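Local coordinates for AAEL008620-PA odorant-binding protein (Aedes aegypti, PDB 5V13) that binds juvenile hormone III in the mosquito hemolymph, as a member of the odorant-binding protein family, at residues 130-133 / 134-138. Sequence-based numbering, arbitrary orientation.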
ATOM      1  N   ALA B 130     -25.230  20.577  15.619  1.00 16.71           N
ATOM      2  CA  ALA B 130     -24.577  21.841  15.268  1.00 19.39           C
ATOM      3  C   ALA B 130     -23.535  22.269  16.300  1.00 20.51           C
ATOM      4  O   ALA B 130     -22.413  22.641  15.933  1.00 18.66           O
ATOM      5  CB  ALA B 130     -25.632  22.934  15.075  1.00 22.31           C
ATOM      6  N   THR B 131     -23.880  22.225  17.597  1.00 16.05           N
ATOM      7  CA  THR B 131     -22.963  22.732  18.624  1.00 18.98           C
ATOM      8  C   THR B 131     -21.683  21.900  18.680  1.00 17.65           C
ATOM      9  O   THR B 131     -20.568  22.441  18.704  1.00 22.19           O
ATOM     10  CB  THR B 131     -23.644  22.749  19.998  1.00 22.58           C
ATOM     11  OG1 THR B 131     -24.733  23.684  19.999  1.00 19.27           O
ATOM     12  CG2 THR B 131     -22.657  23.164  21.081  1.00 16.96           C
ATOM     13  N   PHE B 132     -21.830  20.575  18.700  1.00 15.59           N
ATOM     14  CA  PHE B 132     -20.668  19.690  18.701  1.00 15.85           C
ATOM     15  C   PHE B 132     -19.809  19.910  17.464  1.00 13.80           C
ATOM     16  O   PHE B 132     -18.572  19.940  17.539  1.00 16.78           O
ATOM     17  CB  PHE B 132     -21.147  18.235  18.771  1.00 13.76           C
ATOM     18  CG  PHE B 132     -20.039  17.216  18.784  1.00 19.05           C
ATOM     19  CD1 PHE B 132     -19.316  16.977  19.939  1.00 16.11           C
ATOM     20  CD2 PHE B 132     -19.759  16.455  17.648  1.00 19.23           C
ATOM     21  CE1 PHE B 132     -18.298  16.031  19.953  1.00 16.91           C
ATOM     22  CE2 PHE B 132     -18.752  15.501  17.654  1.00 21.06           C
ATOM     23  CZ  PHE B 132     -18.017  15.283  18.813  1.00 15.78           C
ATOM     24  N   TYR B 133     -20.446  20.033  16.308  1.00 16.39           N
ATOM     25  CA  TYR B 133     -19.690  20.192  15.077  1.00 17.68           C
ATOM     26  C   TYR B 133     -18.919  21.507  15.067  1.00 19.89           C
ATOM     27  O   TYR B 133     -17.782  21.562  14.582  1.00 20.90           O
ATOM     28  CB  TYR B 133     -20.628  20.095  13.876  1.00 12.97           C
ATOM     29  CG  TYR B 133     -19.901  20.054  12.554  1.00 15.50           C
ATOM     30  CD1 TYR B 133     -19.196  18.924  12.170  1.00 13.92           C
ATOM     31  CD2 TYR B 133     -19.934  21.141  11.688  1.00 19.51           C
ATOM     32  CE1 TYR B 133     -18.529  18.877  10.969  1.00 15.55           C
ATOM     33  CE2 TYR B 133     -19.268  21.105  10.481  1.00 17.86           C
ATOM     34  CZ  TYR B 133     -18.574  19.968  10.126  1.00 17.05           C
ATOM     35  OH  TYR B 133     -17.922  19.921   8.917  1.00 19.99           O
ATOM     36  N   ALA B 134     -19.518  22.579  15.597  1.00 16.18           N
ATOM     37  CA  ALA B 134     -18.830  23.868  15.608  1.00 23.18           C
ATOM     38  C   ALA B 134     -17.666  23.852  16.584  1.00 27.29           C
ATOM     39  O   ALA B 134     -16.600  24.409  16.299  1.00 30.60           O
ATOM     40  CB  ALA B 134     -19.809  24.998  15.956  1.00 22.70           C
ATOM     41  N   THR B 135     -17.845  23.182  17.721  1.00 18.12           N
ATOM     42  CA  THR B 135     -16.852  23.190  18.783  1.00 20.52           C
ATOM     43  C   THR B 135     -15.658  22.299  18.467  1.00 21.41           C
ATOM     44  O   THR B 135     -14.548  22.584  18.935  1.00 20.03           O
ATOM     45  CB  THR B 135     -17.515  22.764  20.102  1.00 20.88           C
ATOM     46  OG1 THR B 135     -18.658  23.594  20.352  1.00 22.17           O
ATOM     47  CG2 THR B 135     -16.548  22.882  21.283  1.00 26.12           C
ATOM     48  N   HIS B 136     -15.854  21.232  17.673  1.00 20.53           N
ATOM     49  CA  HIS B 136     -14.797  20.265  17.389  1.00 22.36           C
ATOM     50  C   HIS B 136     -14.574  20.083  15.893  1.00 19.13           C
ATOM     51  O   HIS B 136     -14.149  19.017  15.450  1.00 20.80           O
ATOM     52  CB  HIS B 136     -15.105  18.928  18.063  1.00 17.26           C
ATOM     53  CG  HIS B 136     -15.185  19.040  19.549  1.00 23.59           C
ATOM     54  ND1 HIS B 136     -14.067  19.208  20.340  1.00 24.50           N
ATOM     55  CD2 HIS B 136     -16.248  19.083  20.386  1.00 22.60           C
ATOM     56  CE1 HIS B 136     -14.437  19.315  21.604  1.00 23.80           C
ATOM     57  NE2 HIS B 136     -15.755  19.237  21.660  1.00 25.78           N
ATOM     58  N   HIS B 137     -14.839  21.136  15.118  1.00 19.72           N
ATOM     59  CA  HIS B 137     -14.811  21.080  13.659  1.00 22.49           C
ATOM     60  C   HIS B 137     -13.528  20.441  13.125  1.00 17.31           C
ATOM     61  O   HIS B 137     -13.568  19.450  12.386  1.00 14.39           O
ATOM     62  CB  HIS B 137     -14.979  22.508  13.117  1.00 21.39           C
ATOM     63  CG  HIS B 137     -15.034  22.592  11.627  1.00 32.14           C
ATOM     64  ND1 HIS B 137     -13.910  22.778  10.852  1.00 39.37           N
ATOM     65  CD2 HIS B 137     -16.079  22.527  10.768  1.00 37.88           C
ATOM     66  CE1 HIS B 137     -14.260  22.815   9.577  1.00 41.68           C
ATOM     67  NE2 HIS B 137     -15.570  22.667   9.500  1.00 38.02           N
ATOM     68  N   SER B 138     -12.374  21.009  13.474  1.00 19.26           N
ATOM     69  CA  SER B 138     -11.126  20.542  12.870  1.00 17.29           C
ATOM     70  C   SER B 138     -10.741  19.151  13.360  1.00 17.58           C
ATOM     71  O   SER B 138     -10.074  18.402  12.631  1.00 17.22           O
ATOM     72  CB  SER B 138     -10.000  21.539  13.153  1.00 27.53           C
ATOM     73  OG  SER B 138      -9.715  21.594  14.538  1.00 31.42           O
TER
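T135 grips the carbonyl oxygen of T131 twice, with its hydroxyl OG1 2.8 Å and its backbone N 3.0 Å from T131 O. The two donors reach that oxygen from opposite faces of the carbonyl plane, the hydroxyl standing well above it. With OG1 beside its own backbone N (chi1 -54°), T135 turns the hydroxyl back along the helix toward the preceding turn. Ordinary i to i+4 bonds flank this doubled one: A134 N to A130 O at 2.9 Å and H136 N to F132 O at 3.0 Å. H136 N makes the last of these bonds; at H136 the chain leaves helical geometry, and the same residue is the N-cap of helix 137-143, so helix 122-135 ends in a kink.

Two aromatic pairs span the kink. H137 turns the edge of its imidazole toward the face of the Y133 phenol in an offset edge-to-face pair, planes at 73°, with H137 CD2 3.5 Å from Y133 CE2. CG lies anti to the backbone N in both residues, and the two side chains project to the same side of the chain. Their polar ends share an outside acceptor, since Y133 OH and H137 NE2 both hydrogen-bond to W53 O. On another side, H136 CD2 lies 3.7 Å from both CD1 and CE1 of F132, the two rings oblique to each other at 47°. H136 NE2 is hydrogen-bonded to N108 of helix 99-113, and F132 packs on L105 of that helix and on F87.

Y133 belongs to the juvenile hormone pocket and touches the bound ligand. Ring contact with H137 and the bond to W53 O, a carbonyl partner common to both residues, probably limit how far the phenol can tilt and hold it in place beside the hormone.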